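Local coordinates for protein CT_858 (Chlamydia trachomatis, PDB 3DOR) that is a secreted chlamydial protease, probably a serine-type endopeptidase, whose mature form assembles as a dimer, at residues V76-I81 with T505-C510; V496-F501 with T509-G514; V20-K25 with L69-A74; L8-F13 with F501-G506; Q30-D35 with G133-G138. All coordinates share one frame; numbering follows the deposited sequence.

Contact 1 of 5, residues V76-I81 with T505-C510; sequences VTFFAI and TGIKTC
The F79 ring carries the K508 chain over one face: K508 CB sits 3.8 Å from the F79 ring centroid, only 7° off the normal, in a CH-pi contact. K508 CG follows over the same face, 3.5 Å from F79 CE2. The F78 ring meets G506 O at its edge, close to the ring plane, and its CE2 lies 4.0 Å from CG1 of I507, the two side chains running side by side. K508 CG anti to the backbone N (chi1 -175°) and an extended chain carry its methylenes on across the F79 ring; the two side chains cross at about a right angle. Between the backbones, T77 N donates to T509 O (2.9 Å), while T77 O takes K508 N (2.8 Å) and, weakly, T509 N. Beyond this doubled acceptor, F79 N bonds G506 O at 2.6 Å, just where F79 makes an inverse gamma turn and G506 adopts positive phi. V76 CG1 touches I507 CG2 at 3.7 Å on the buried side, which helix 55-67 backs through I66 and L62. D373 of the second subunit packs on F79. With K508 and T509 both facing T77, the register slips by one residue: a classic beta bulge between antiparallel strands 75-78 and 507-518.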
# COMPACT_ATOMS: atom_id res chain seq x y z
N VAL B 76 2.58 -11.40 12.59
CA VAL B 76 1.88 -10.15 12.87
C VAL B 76 2.80 -9.15 13.54
O VAL B 76 3.56 -9.50 14.44
CB VAL B 76 0.69 -10.38 13.84
CG1 VAL B 76 -0.15 -9.11 13.94
CG2 VAL B 76 -0.15 -11.55 13.38
N THR B 77 2.74 -7.89 13.10
CA THR B 77 3.54 -6.84 13.71
C THR B 77 2.51 -5.89 14.32
O THR B 77 1.39 -5.79 13.82
CB THR B 77 4.40 -6.07 12.69
OG1 THR B 77 3.55 -5.38 11.77
CG2 THR B 77 5.30 -7.03 11.92
N PHE B 78 2.89 -5.18 15.38
CA PHE B 78 1.94 -4.28 16.03
C PHE B 78 2.44 -2.85 16.18
O PHE B 78 3.65 -2.61 16.15
CB PHE B 78 1.59 -4.83 17.42
CG PHE B 78 1.18 -6.27 17.41
CD1 PHE B 78 2.13 -7.28 17.47
CD2 PHE B 78 -0.17 -6.63 17.32
CE1 PHE B 78 1.76 -8.63 17.44
CE2 PHE B 78 -0.55 -7.98 17.29
CZ PHE B 78 0.41 -8.97 17.35
N PHE B 79 1.51 -1.91 16.32
CA PHE B 79 1.88 -0.51 16.52
C PHE B 79 2.26 -0.40 17.99
O PHE B 79 1.46 0.04 18.81
CB PHE B 79 0.69 0.43 16.24
CG PHE B 79 0.32 0.54 14.78
CD1 PHE B 79 -0.86 -0.03 14.30
CD2 PHE B 79 1.14 1.24 13.89
CE1 PHE B 79 -1.22 0.10 12.96
CE2 PHE B 79 0.79 1.37 12.55
CZ PHE B 79 -0.39 0.80 12.08
N ALA B 80 3.48 -0.81 18.32
CA ALA B 80 4.00 -0.79 19.69
C ALA B 80 5.51 -0.64 19.63
O ALA B 80 6.15 -1.21 18.75
CB ALA B 80 3.63 -2.08 20.40
N ILE B 81 6.10 0.12 20.56
CA ILE B 81 7.54 0.32 20.53
C ILE B 81 8.34 -0.29 21.67
O ILE B 81 9.57 -0.32 21.61
CB ILE B 81 7.89 1.82 20.48
CG1 ILE B 81 7.43 2.52 21.75
CG2 ILE B 81 7.25 2.46 19.25
CD1 ILE B 81 7.75 3.99 21.77
N THR B 505 -6.77 -3.20 18.11
CA THR B 505 -5.86 -4.15 18.75
C THR B 505 -4.40 -3.77 18.49
O THR B 505 -3.48 -4.44 18.95
CB THR B 505 -6.09 -5.59 18.26
OG1 THR B 505 -7.48 -5.92 18.35
CG2 THR B 505 -5.30 -6.58 19.11
N GLY B 506 -4.20 -2.69 17.74
CA GLY B 506 -2.84 -2.26 17.45
C GLY B 506 -2.09 -3.08 16.42
O GLY B 506 -0.86 -3.05 16.37
N ILE B 507 -2.82 -3.82 15.60
CA ILE B 507 -2.20 -4.64 14.56
C ILE B 507 -1.74 -3.75 13.42
O ILE B 507 -2.52 -2.96 12.89
CB ILE B 507 -3.19 -5.68 14.03
CG1 ILE B 507 -3.68 -6.56 15.18
CG2 ILE B 507 -2.53 -6.51 12.94
CD1 ILE B 507 -4.66 -7.62 14.75
N LYS B 508 -0.47 -3.86 13.04
CA LYS B 508 0.07 -3.03 11.96
C LYS B 508 0.02 -3.76 10.63
O LYS B 508 -0.43 -3.22 9.62
CB LYS B 508 1.51 -2.62 12.29
CG LYS B 508 2.13 -1.64 11.30
CD LYS B 508 3.52 -1.20 11.76
CE LYS B 508 4.09 -0.13 10.83
NZ LYS B 508 5.44 0.36 11.25
N THR B 509 0.50 -5.00 10.64
CA THR B 509 0.51 -5.81 9.43
C THR B 509 0.50 -7.28 9.79
O THR B 509 1.00 -7.69 10.84
CB THR B 509 1.80 -5.60 8.58
OG1 THR B 509 2.01 -4.21 8.32
CG2 THR B 509 1.68 -6.33 7.26
N CYS B 510 -0.09 -8.08 8.92
CA CYS B 510 -0.07 -9.51 9.09
C CYS B 510 0.40 -9.99 7.74
O CYS B 510 -0.28 -9.79 6.74
CB CYS B 510 -1.46 -10.08 9.38
SG CYS B 510 -1.39 -11.88 9.46

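Contact 2 of 5, residues V496-F501 with T509-G514; sequences VFNVQF and TCSLTG
V496 meets the opposite strand through its backbone: its CA lies 3.3 Å from L512 O, a CA-H...O contact in a non-hydrogen-bonded pair with T513. F497 comes next and pairs with L512 by two bonds. F497 N donates to L512 O, and L512 N returns a straighter bond to F497 O (2.9 Å, 169° at the hydrogen). The F497 side chain stands with CG between the backbone N and the carbonyl carbon (chi1 70°), which swings the ring across toward the neighbouring strand. One face then lies over L512 CA, CZ comes 3.5 Å from L512 CB, and G514 N sits at the ring edge, in its plane, 3.6 Å from CE2. K21 adds a cation-pi contact to this ring. N498 turns to the other face of the sheet, where its CB packs 3.5 Å from T509 CG2 and its OD1 lies 3.2 Å from S511 CB; the S511 hydroxyl is itself bonded to H73 O. V499 repeats the two-bond pattern with C510: V499 N donates to C510 O (3.0 Å) and C510 N to V499 O (3.1 Å). V499 and L512 both rest on L17 of helix 2-20, and P502 of the second subunit packs against V499. Alternating hydrogen-bonded and non-hydrogen-bonded pairs, with side chains alternating between two faces, make this an antiparallel beta hairpin of strands 496-499 and 507-518.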
# COMPACT_ATOMS: atom_id res chain seq x y z
N VAL B 496 5.23 -14.03 -0.28
CA VAL B 496 4.54 -13.31 0.79
C VAL B 496 3.69 -12.18 0.29
O VAL B 496 3.87 -11.70 -0.82
CB VAL B 496 5.50 -12.62 1.80
CG1 VAL B 496 5.82 -13.55 2.90
CG2 VAL B 496 6.75 -12.11 1.10
N PHE B 497 2.76 -11.75 1.13
CA PHE B 497 1.90 -10.62 0.83
C PHE B 497 1.48 -10.08 2.19
O PHE B 497 1.36 -10.83 3.15
CB PHE B 497 0.70 -11.04 -0.05
CG PHE B 497 -0.33 -11.89 0.64
CD1 PHE B 497 -1.38 -11.31 1.35
CD2 PHE B 497 -0.28 -13.28 0.54
CE1 PHE B 497 -2.37 -12.10 1.94
CE2 PHE B 497 -1.26 -14.08 1.12
CZ PHE B 497 -2.31 -13.49 1.82
N ASN B 498 1.31 -8.77 2.28
CA ASN B 498 0.95 -8.14 3.54
C ASN B 498 -0.48 -7.61 3.56
O ASN B 498 -1.01 -7.16 2.55
CB ASN B 498 1.91 -7.00 3.85
CG ASN B 498 3.35 -7.47 3.96
OD1 ASN B 498 3.71 -8.19 4.88
ND2 ASN B 498 4.18 -7.07 3.00
N VAL B 499 -1.08 -7.66 4.74
CA VAL B 499 -2.43 -7.17 4.92
C VAL B 499 -2.44 -6.13 6.03
O VAL B 499 -1.80 -6.31 7.06
CB VAL B 499 -3.39 -8.33 5.30
CG1 VAL B 499 -4.80 -7.80 5.49
CG2 VAL B 499 -3.37 -9.39 4.19
N GLN B 500 -3.15 -5.03 5.79
CA GLN B 500 -3.28 -3.97 6.77
C GLN B 500 -4.76 -3.67 6.87
O GLN B 500 -5.51 -3.89 5.93
CB GLN B 500 -2.53 -2.71 6.32
CG GLN B 500 -1.07 -2.93 5.89
CD GLN B 500 -0.86 -2.76 4.39
OE1 GLN B 500 0.25 -2.45 3.94
NE2 GLN B 500 -1.91 -2.97 3.61
N PHE B 501 -5.20 -3.19 8.02
CA PHE B 501 -6.61 -2.86 8.21
C PHE B 501 -6.75 -2.14 9.54
O PHE B 501 -6.06 -2.48 10.49
CB PHE B 501 -7.47 -4.13 8.17
CG PHE B 501 -7.18 -5.09 9.29
CD1 PHE B 501 -7.95 -5.08 10.45
CD2 PHE B 501 -6.13 -6.00 9.19
CE1 PHE B 501 -7.68 -5.95 11.50
CE2 PHE B 501 -5.85 -6.88 10.24
CZ PHE B 501 -6.62 -6.85 11.39
N THR B 509 0.50 -5.00 10.64
CA THR B 509 0.51 -5.81 9.43
C THR B 509 0.50 -7.28 9.79
O THR B 509 1.00 -7.69 10.84
CB THR B 509 1.80 -5.60 8.58
OG1 THR B 509 2.01 -4.21 8.32
CG2 THR B 509 1.68 -6.33 7.26
N CYS B 510 -0.09 -8.08 8.92
CA CYS B 510 -0.07 -9.51 9.09
C CYS B 510 0.40 -9.99 7.74
O CYS B 510 -0.28 -9.79 6.74
CB CYS B 510 -1.46 -10.08 9.38
SG CYS B 510 -1.39 -11.88 9.46
N SER B 511 1.58 -10.59 7.70
CA SER B 511 2.10 -11.10 6.44
C SER B 511 1.65 -12.55 6.36
O SER B 511 1.64 -13.25 7.37
CB SER B 511 3.63 -10.99 6.39
OG SER B 511 4.22 -11.67 7.48
N LEU B 512 1.26 -12.98 5.16
CA LEU B 512 0.80 -14.34 4.93
C LEU B 512 1.44 -14.88 3.66
O LEU B 512 2.12 -14.15 2.94
CB LEU B 512 -0.73 -14.36 4.81
CG LEU B 512 -1.48 -13.98 6.10
CD1 LEU B 512 -2.97 -13.80 5.81
CD2 LEU B 512 -1.25 -15.06 7.16
N THR B 513 1.21 -16.16 3.39
CA THR B 513 1.78 -16.84 2.23
C THR B 513 0.71 -17.20 1.21
O THR B 513 -0.25 -17.90 1.54
CB THR B 513 2.52 -18.10 2.70
OG1 THR B 513 3.44 -17.73 3.72
CG2 THR B 513 3.27 -18.78 1.54
N GLY B 514 0.89 -16.72 -0.02
CA GLY B 514 -0.09 -16.96 -1.06
C GLY B 514 0.15 -18.09 -2.04
O GLY B 514 -0.59 -18.23 -3.01

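Contact 3 of 5, residues V20-K25 with L69-A74; sequences VKYAPK and LNDFHA
D71 OD2 accepts the hydroxyl of Y22, OH to OD2 2.7 Å, on its anti lone pair, the one turned away from OD1; it also bonds the T513 hydroxyl. The second oxygen serves its own loop: H73 N reaches D71 OD1 at 2.7 Å, on the anti side and 27° out of the carboxylate plane, which closes an Asx turn, and A74 N adds a weak bond to OD1. Both oxygens are therefore held, and the rotation of the carboxylate is fixed, with its plane 51° from that of the Y22 ring. Y22 and D71 approach from opposite directions, each with CG anti to its own backbone nitrogen (Y22 chi1 -173°). The phenol is wedged between aliphatic groups. P24 CG sits 3.1 Å above one face of the Y22 ring, toward the rim, and L69 CD1 sits 3.7 Å above the opposite face in a CH-pi contact. A74 CB comes 4.2 Å from Y22 CE1. P24 also brings its CG to 3.8 Å from D71 OD2, and it belongs to the type I turn from Y22 to K25 that links helix 2-20 to helix 25-32. Across the second loop, K28 bonds the N70 carbonyl, and the H73 side chain touches S467. The contact thus ties the loop between helices 2-20 and 25-32 to the loop between helix 55-67 and strand 75-78 through a buried acid. Two hydroxyls and the loop N-H groups donate to it, so that one side chain bonds both loops and strand 507-518.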
# COMPACT_ATOMS: atom_id res chain seq x y z
N VAL B 20 -9.14 -18.02 3.14
CA VAL B 20 -9.31 -17.41 1.84
C VAL B 20 -8.02 -17.10 1.08
O VAL B 20 -8.00 -17.13 -0.15
CB VAL B 20 -10.15 -16.11 1.98
CG1 VAL B 20 -10.14 -15.33 0.69
CG2 VAL B 20 -11.58 -16.48 2.35
N LYS B 21 -6.95 -16.82 1.81
CA LYS B 21 -5.68 -16.50 1.16
C LYS B 21 -4.41 -17.07 1.79
O LYS B 21 -3.37 -16.42 1.78
CB LYS B 21 -5.53 -14.98 1.07
CG LYS B 21 -5.96 -14.38 -0.24
CD LYS B 21 -5.10 -14.89 -1.39
CE LYS B 21 -4.87 -13.79 -2.42
NZ LYS B 21 -3.94 -12.73 -1.91
N TYR B 22 -4.48 -18.27 2.36
CA TYR B 22 -3.28 -18.86 2.95
C TYR B 22 -3.05 -20.20 2.28
O TYR B 22 -3.59 -21.23 2.70
CB TYR B 22 -3.43 -19.03 4.45
CG TYR B 22 -2.15 -19.47 5.11
CD1 TYR B 22 -1.05 -18.62 5.19
CD2 TYR B 22 -2.03 -20.76 5.61
CE1 TYR B 22 0.15 -19.05 5.75
CE2 TYR B 22 -0.84 -21.20 6.17
CZ TYR B 22 0.24 -20.35 6.23
OH TYR B 22 1.43 -20.82 6.74
N ALA B 23 -2.25 -20.18 1.22
CA ALA B 23 -1.96 -21.36 0.43
C ALA B 23 -1.39 -22.57 1.16
O ALA B 23 -1.75 -23.70 0.84
CB ALA B 23 -1.05 -21.00 -0.74
N PRO B 24 -0.49 -22.36 2.12
CA PRO B 24 0.07 -23.52 2.83
C PRO B 24 -0.81 -24.22 3.87
O PRO B 24 -0.34 -25.10 4.58
CB PRO B 24 1.37 -22.98 3.43
CG PRO B 24 1.13 -21.53 3.55
CD PRO B 24 0.29 -21.14 2.38
N LYS B 25 -2.07 -23.82 3.94
CA LYS B 25 -3.02 -24.41 4.89
C LYS B 25 -3.02 -25.94 4.87
O LYS B 25 -2.82 -26.59 5.90
CB LYS B 25 -4.43 -23.86 4.62
CG LYS B 25 -5.55 -24.49 5.43
CD LYS B 25 -6.78 -23.58 5.45
CE LYS B 25 -8.09 -24.36 5.37
NZ LYS B 25 -8.25 -25.40 6.42
N LEU B 69 1.51 -21.32 12.82
CA LEU B 69 1.54 -21.81 11.45
C LEU B 69 2.94 -22.32 11.09
O LEU B 69 3.12 -22.96 10.06
CB LEU B 69 1.13 -20.71 10.47
CG LEU B 69 -0.32 -20.23 10.51
CD1 LEU B 69 -0.47 -18.98 9.65
CD2 LEU B 69 -1.24 -21.35 10.01
N ASN B 70 3.92 -22.03 11.94
CA ASN B 70 5.30 -22.44 11.69
C ASN B 70 5.66 -22.05 10.24
O ASN B 70 6.11 -22.87 9.45
CB ASN B 70 5.42 -23.96 11.90
CG ASN B 70 6.87 -24.42 12.11
OD1 ASN B 70 7.12 -25.46 12.73
ND2 ASN B 70 7.81 -23.65 11.60
N ASP B 71 5.44 -20.78 9.92
CA ASP B 71 5.70 -20.22 8.58
C ASP B 71 6.60 -19.00 8.75
O ASP B 71 6.15 -17.98 9.28
CB ASP B 71 4.37 -19.80 7.94
CG ASP B 71 4.52 -19.34 6.49
OD1 ASP B 71 5.58 -18.77 6.14
OD2 ASP B 71 3.56 -19.52 5.71
N PHE B 72 7.85 -19.08 8.32
CA PHE B 72 8.73 -17.92 8.49
C PHE B 72 8.18 -16.67 7.81
O PHE B 72 8.55 -15.56 8.18
CB PHE B 72 10.15 -18.21 7.99
CG PHE B 72 10.82 -19.33 8.73
CD1 PHE B 72 10.94 -20.59 8.16
CD2 PHE B 72 11.31 -19.13 10.02
CE1 PHE B 72 11.54 -21.64 8.86
CE2 PHE B 72 11.91 -20.17 10.72
CZ PHE B 72 12.02 -21.43 10.14
N HIS B 73 7.30 -16.86 6.83
CA HIS B 73 6.67 -15.75 6.13
C HIS B 73 5.45 -15.20 6.88
O HIS B 73 5.15 -14.01 6.81
CB HIS B 73 6.21 -16.19 4.73
CG HIS B 73 7.25 -16.09 3.66
ND1 HIS B 73 8.20 -15.09 3.63
CD2 HIS B 73 7.41 -16.79 2.51
CE1 HIS B 73 8.90 -15.18 2.51
NE2 HIS B 73 8.44 -16.20 1.81
N ALA B 74 4.73 -16.07 7.60
CA ALA B 74 3.52 -15.64 8.31
C ALA B 74 3.78 -15.03 9.69
O ALA B 74 4.39 -15.66 10.56
CB ALA B 74 2.54 -16.81 8.43

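Contact 4 of 5, residues L8-F13 with F501-G506; sequences LQDLSF and FPNRTG
D10 and F13, on one side of helix 2-20, meet the loop 501-506 that connects the strands of the hairpin 496-499/507-518. The F501 ring is enclosed: F13 CD2 lies 3.7 Å above the centre of one face, N503 ND2 is 4.0 Å above the opposite face toward the rim, and D10 OD1 lies in plane at the edge, 3.5 Å from F501 CE1. F13 presents its own edge to F501, a T-shaped pair with centroids 4.8 Å apart and planes at 63°. With chi1 at 64°, the F501 ring leans back over its own backbone, toward the helix. The other D10 oxygen, OD2, accepts the T505 hydroxyl, although the modelled separation of the two atoms is doubtfully short. OD2 also takes a water at 2.9 Å, and that water accepts R504 N at 2.7 Å. Within the loop, N503 ND2 donates to F501 O (2.8 Å) in the amide plane, while N503 OD1 accepts I507 N. F13 stacks on F13 of the second subunit, and F501 also touches that residue. A helix face packed on a hairpin loop here forms part of the dimer interface.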
# COMPACT_ATOMS: atom_id res chain seq x y z
N LEU B 8 -11.11 -10.47 19.86
CA LEU B 8 -11.86 -11.57 19.29
C LEU B 8 -12.27 -11.24 17.86
O LEU B 8 -12.23 -12.10 16.97
CB LEU B 8 -13.12 -11.84 20.13
CG LEU B 8 -12.95 -12.59 21.45
CD1 LEU B 8 -14.19 -12.39 22.33
CD2 LEU B 8 -12.73 -14.08 21.18
N GLN B 9 -12.67 -9.99 17.64
CA GLN B 9 -13.08 -9.54 16.32
C GLN B 9 -11.93 -9.67 15.33
O GLN B 9 -12.06 -10.27 14.26
CB GLN B 9 -13.53 -8.08 16.37
CG GLN B 9 -14.81 -7.79 15.62
CD GLN B 9 -14.78 -8.29 14.19
OE1 GLN B 9 -13.94 -7.87 13.40
NE2 GLN B 9 -15.70 -9.19 13.86
N ASP B 10 -10.78 -9.12 15.69
CA ASP B 10 -9.62 -9.17 14.81
C ASP B 10 -9.11 -10.60 14.62
O ASP B 10 -8.63 -10.95 13.53
CB ASP B 10 -8.53 -8.23 15.33
CG ASP B 10 -8.98 -6.78 15.33
OD1 ASP B 10 -9.62 -6.36 14.34
OD2 ASP B 10 -8.70 -6.05 16.30
N LEU B 11 -9.23 -11.42 15.65
CA LEU B 11 -8.80 -12.81 15.56
C LEU B 11 -9.67 -13.46 14.50
O LEU B 11 -9.19 -14.16 13.61
CB LEU B 11 -9.01 -13.53 16.90
CG LEU B 11 -8.22 -14.81 17.21
CD1 LEU B 11 -8.88 -15.52 18.38
CD2 LEU B 11 -8.15 -15.74 16.03
N SER B 12 -10.98 -13.22 14.59
CA SER B 12 -11.91 -13.81 13.64
C SER B 12 -11.58 -13.36 12.23
O SER B 12 -11.76 -14.11 11.27
CB SER B 12 -13.36 -13.42 13.98
OG SER B 12 -13.62 -12.06 13.66
N PHE B 13 -11.11 -12.13 12.08
CA PHE B 13 -10.75 -11.64 10.76
C PHE B 13 -9.52 -12.41 10.25
O PHE B 13 -9.49 -12.87 9.11
CB PHE B 13 -10.44 -10.15 10.78
CG PHE B 13 -10.10 -9.59 9.42
CD1 PHE B 13 -11.00 -9.68 8.37
CD2 PHE B 13 -8.86 -8.99 9.20
CE1 PHE B 13 -10.69 -9.18 7.10
CE2 PHE B 13 -8.53 -8.48 7.94
CZ PHE B 13 -9.45 -8.58 6.89
N PHE B 501 -5.20 -3.19 8.02
CA PHE B 501 -6.61 -2.86 8.21
C PHE B 501 -6.75 -2.14 9.54
O PHE B 501 -6.06 -2.48 10.49
CB PHE B 501 -7.47 -4.13 8.17
CG PHE B 501 -7.18 -5.09 9.29
CD1 PHE B 501 -7.95 -5.08 10.45
CD2 PHE B 501 -6.13 -6.00 9.19
CE1 PHE B 501 -7.68 -5.95 11.50
CE2 PHE B 501 -5.85 -6.88 10.24
CZ PHE B 501 -6.62 -6.85 11.39
N PRO B 502 -7.62 -1.12 9.61
CA PRO B 502 -7.79 -0.39 10.87
C PRO B 502 -8.39 -1.28 11.96
O PRO B 502 -9.28 -2.09 11.70
CB PRO B 502 -8.71 0.77 10.47
CG PRO B 502 -9.50 0.21 9.34
CD PRO B 502 -8.47 -0.56 8.55
N ASN B 503 -7.88 -1.13 13.18
CA ASN B 503 -8.34 -1.96 14.28
C ASN B 503 -7.91 -1.33 15.60
O ASN B 503 -7.04 -0.46 15.61
CB ASN B 503 -7.72 -3.35 14.17
CG ASN B 503 -6.20 -3.32 14.26
OD1 ASN B 503 -5.63 -3.61 15.31
ND2 ASN B 503 -5.55 -2.93 13.17
N ARG B 504 -8.52 -1.77 16.69
CA ARG B 504 -8.23 -1.25 18.02
C ARG B 504 -7.28 -2.18 18.79
O ARG B 504 -7.04 -1.98 19.98
CB ARG B 504 -9.52 -1.09 18.82
CG ARG B 504 -10.52 -0.08 18.28
CD ARG B 504 -10.18 1.33 18.74
NE ARG B 504 -11.16 2.32 18.27
CZ ARG B 504 -12.45 2.31 18.57
NH1 ARG B 504 -12.96 1.35 19.33
NH2 ARG B 504 -13.25 3.26 18.10
N THR B 505 -6.77 -3.20 18.11
CA THR B 505 -5.86 -4.15 18.75
C THR B 505 -4.40 -3.77 18.49
O THR B 505 -3.48 -4.44 18.95
CB THR B 505 -6.09 -5.59 18.26
OG1 THR B 505 -7.48 -5.92 18.35
CG2 THR B 505 -5.30 -6.58 19.11
N GLY B 506 -4.20 -2.69 17.74
CA GLY B 506 -2.84 -2.26 17.45
C GLY B 506 -2.09 -3.08 16.42
O GLY B 506 -0.86 -3.05 16.37
O HOH W 1 -10.40 -3.71 16.24

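Contact 5 of 5, residues Q30-D35 with G133-G138; sequences QYLGWD and GSNHKG
Y31 and K137 make the first shell: K137 NZ donates to the Y31 carbonyl oxygen at 3.2 Å, almost in line with the C=O (170°). The same ammonium group stands over a face of the Y31 ring, NZ 4.6 Å from the centroid and 16° off the normal, a cation-pi contact. The lysine chain lies along the ring, with K137 CD 3.5 Å from Y31 CE2, and presses against L32, CD to CD2 at 3.4 Å, a tight fit. L32 also places its CD1 3.8 Å from CB of N135 and its CD2 3.7 Å from N135 O. What bends the lysine round is its chain: CG stands beside the backbone N, and bends at chi2 and chi3 turn the amine back over the ring. Further out, the type I turn from G133 to H136 presents N135, and E142 accepts the K137 backbone N. W27 also meets the Y31 ring, while W34, beyond G33 with its positive phi, packs on L69. N70 touches both L32 and K137, bridging the two sides. This surface contact joins the end of helix 25-32 to a loop of the PDZ-like region, before helix 140-150. A lysine charge at a carbonyl near the C-terminal end of a helix would probably be stabilised by the helix dipole, and the electron-rich ring face would add to that attraction.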
# COMPACT_ATOMS: atom_id res chain seq x y z
N GLN B 30 -1.05 -31.26 7.45
CA GLN B 30 -0.34 -32.52 7.34
C GLN B 30 1.05 -32.51 7.95
O GLN B 30 1.46 -33.49 8.56
CB GLN B 30 -0.24 -32.94 5.88
CG GLN B 30 0.33 -34.33 5.72
CD GLN B 30 0.36 -34.79 4.28
OE1 GLN B 30 1.34 -34.57 3.56
NE2 GLN B 30 -0.71 -35.45 3.84
N TYR B 31 1.79 -31.42 7.78
CA TYR B 31 3.14 -31.33 8.31
C TYR B 31 3.18 -31.11 9.82
O TYR B 31 4.06 -31.62 10.50
CB TYR B 31 3.91 -30.20 7.60
CG TYR B 31 5.30 -29.96 8.14
CD1 TYR B 31 6.33 -30.88 7.94
CD2 TYR B 31 5.58 -28.80 8.85
CE1 TYR B 31 7.62 -30.65 8.45
CE2 TYR B 31 6.84 -28.56 9.35
CZ TYR B 31 7.86 -29.48 9.16
OH TYR B 31 9.09 -29.21 9.69
N LEU B 32 2.21 -30.35 10.32
CA LEU B 32 2.13 -30.05 11.75
C LEU B 32 0.95 -30.72 12.47
O LEU B 32 0.94 -30.78 13.70
CB LEU B 32 1.98 -28.54 11.96
CG LEU B 32 3.00 -27.59 11.34
CD1 LEU B 32 2.57 -26.16 11.63
CD2 LEU B 32 4.39 -27.85 11.91
N GLY B 33 -0.02 -31.23 11.72
CA GLY B 33 -1.18 -31.83 12.37
C GLY B 33 -1.99 -30.66 12.90
O GLY B 33 -2.82 -30.79 13.82
N TRP B 34 -1.74 -29.50 12.31
CA TRP B 34 -2.39 -28.26 12.66
C TRP B 34 -3.83 -28.21 12.16
O TRP B 34 -4.16 -28.79 11.12
CB TRP B 34 -1.58 -27.11 12.06
CG TRP B 34 -2.26 -25.78 12.06
CD1 TRP B 34 -2.24 -24.85 13.06
CD2 TRP B 34 -3.03 -25.22 11.00
NE1 TRP B 34 -2.95 -23.74 12.67
CE2 TRP B 34 -3.45 -23.94 11.42
CE3 TRP B 34 -3.42 -25.68 9.73
CZ2 TRP B 34 -4.23 -23.10 10.60
CZ3 TRP B 34 -4.19 -24.85 8.92
CH2 TRP B 34 -4.59 -23.57 9.37
N ASP B 35 -4.69 -27.53 12.91
CA ASP B 35 -6.10 -27.38 12.53
C ASP B 35 -6.54 -25.96 12.82
O ASP B 35 -6.49 -25.50 13.96
CB ASP B 35 -7.00 -28.34 13.31
CG ASP B 35 -8.47 -28.17 12.94
OD1 ASP B 35 -8.87 -28.62 11.84
OD2 ASP B 35 -9.22 -27.57 13.74
N GLY B 133 7.78 -21.46 18.80
CA GLY B 133 6.40 -21.27 18.41
C GLY B 133 5.56 -22.42 18.93
O GLY B 133 6.09 -23.34 19.55
N SER B 134 4.26 -22.39 18.67
CA SER B 134 3.33 -23.42 19.14
C SER B 134 3.57 -24.80 18.55
O SER B 134 3.43 -25.81 19.24
CB SER B 134 1.89 -23.01 18.84
OG SER B 134 1.60 -21.75 19.40
N ASN B 135 3.89 -24.85 17.26
CA ASN B 135 4.12 -26.12 16.60
C ASN B 135 5.58 -26.31 16.20
O ASN B 135 5.88 -26.81 15.11
CB ASN B 135 3.20 -26.22 15.38
CG ASN B 135 1.73 -26.26 15.78
OD1 ASN B 135 0.94 -25.38 15.42
ND2 ASN B 135 1.36 -27.28 16.54
N HIS B 136 6.46 -25.92 17.10
CA HIS B 136 7.90 -26.04 16.92
C HIS B 136 8.25 -27.48 16.55
O HIS B 136 7.75 -28.42 17.17
CB HIS B 136 8.61 -25.64 18.21
CG HIS B 136 10.10 -25.71 18.12
ND1 HIS B 136 10.83 -26.69 18.76
CD2 HIS B 136 10.99 -24.92 17.48
CE1 HIS B 136 12.12 -26.50 18.50
NE2 HIS B 136 12.24 -25.44 17.73
N LYS B 137 9.10 -27.65 15.54
CA LYS B 137 9.48 -28.98 15.10
C LYS B 137 10.95 -29.33 15.30
O LYS B 137 11.45 -30.30 14.74
CB LYS B 137 9.08 -29.17 13.64
CG LYS B 137 7.60 -28.90 13.40
CD LYS B 137 6.98 -30.00 12.56
CE LYS B 137 7.00 -31.33 13.28
NZ LYS B 137 6.54 -32.44 12.39
N GLY B 138 11.65 -28.53 16.09
CA GLY B 138 13.05 -28.80 16.36
C GLY B 138 14.02 -28.69 15.20
O GLY B 138 15.12 -29.23 15.28

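How the contacts relate
Contacts 1 and 2 use the two edges of strand 507-518, sharing T509 and C510, so strands 75-78 and 496-499 flank it in one antiparallel sheet; their centres are 12 Å apart. Contact 4 packs the loop of that hairpin on helix 2-20, its centre 10 Å from contact 1, and I507 packs on both D10 and F501. Contact 3 lies further along the strand, beside S511 and T513, its centre 10 Å from contact 2, joined to it by S511 OG to H73 O (2.6 Å) and T513 OG1 to D71 OD2 (2.7 Å). Contact 5 continues outward 12 Å beyond contact 3, through L69 on W34. Contacts 1 to 4 all touch the second subunit.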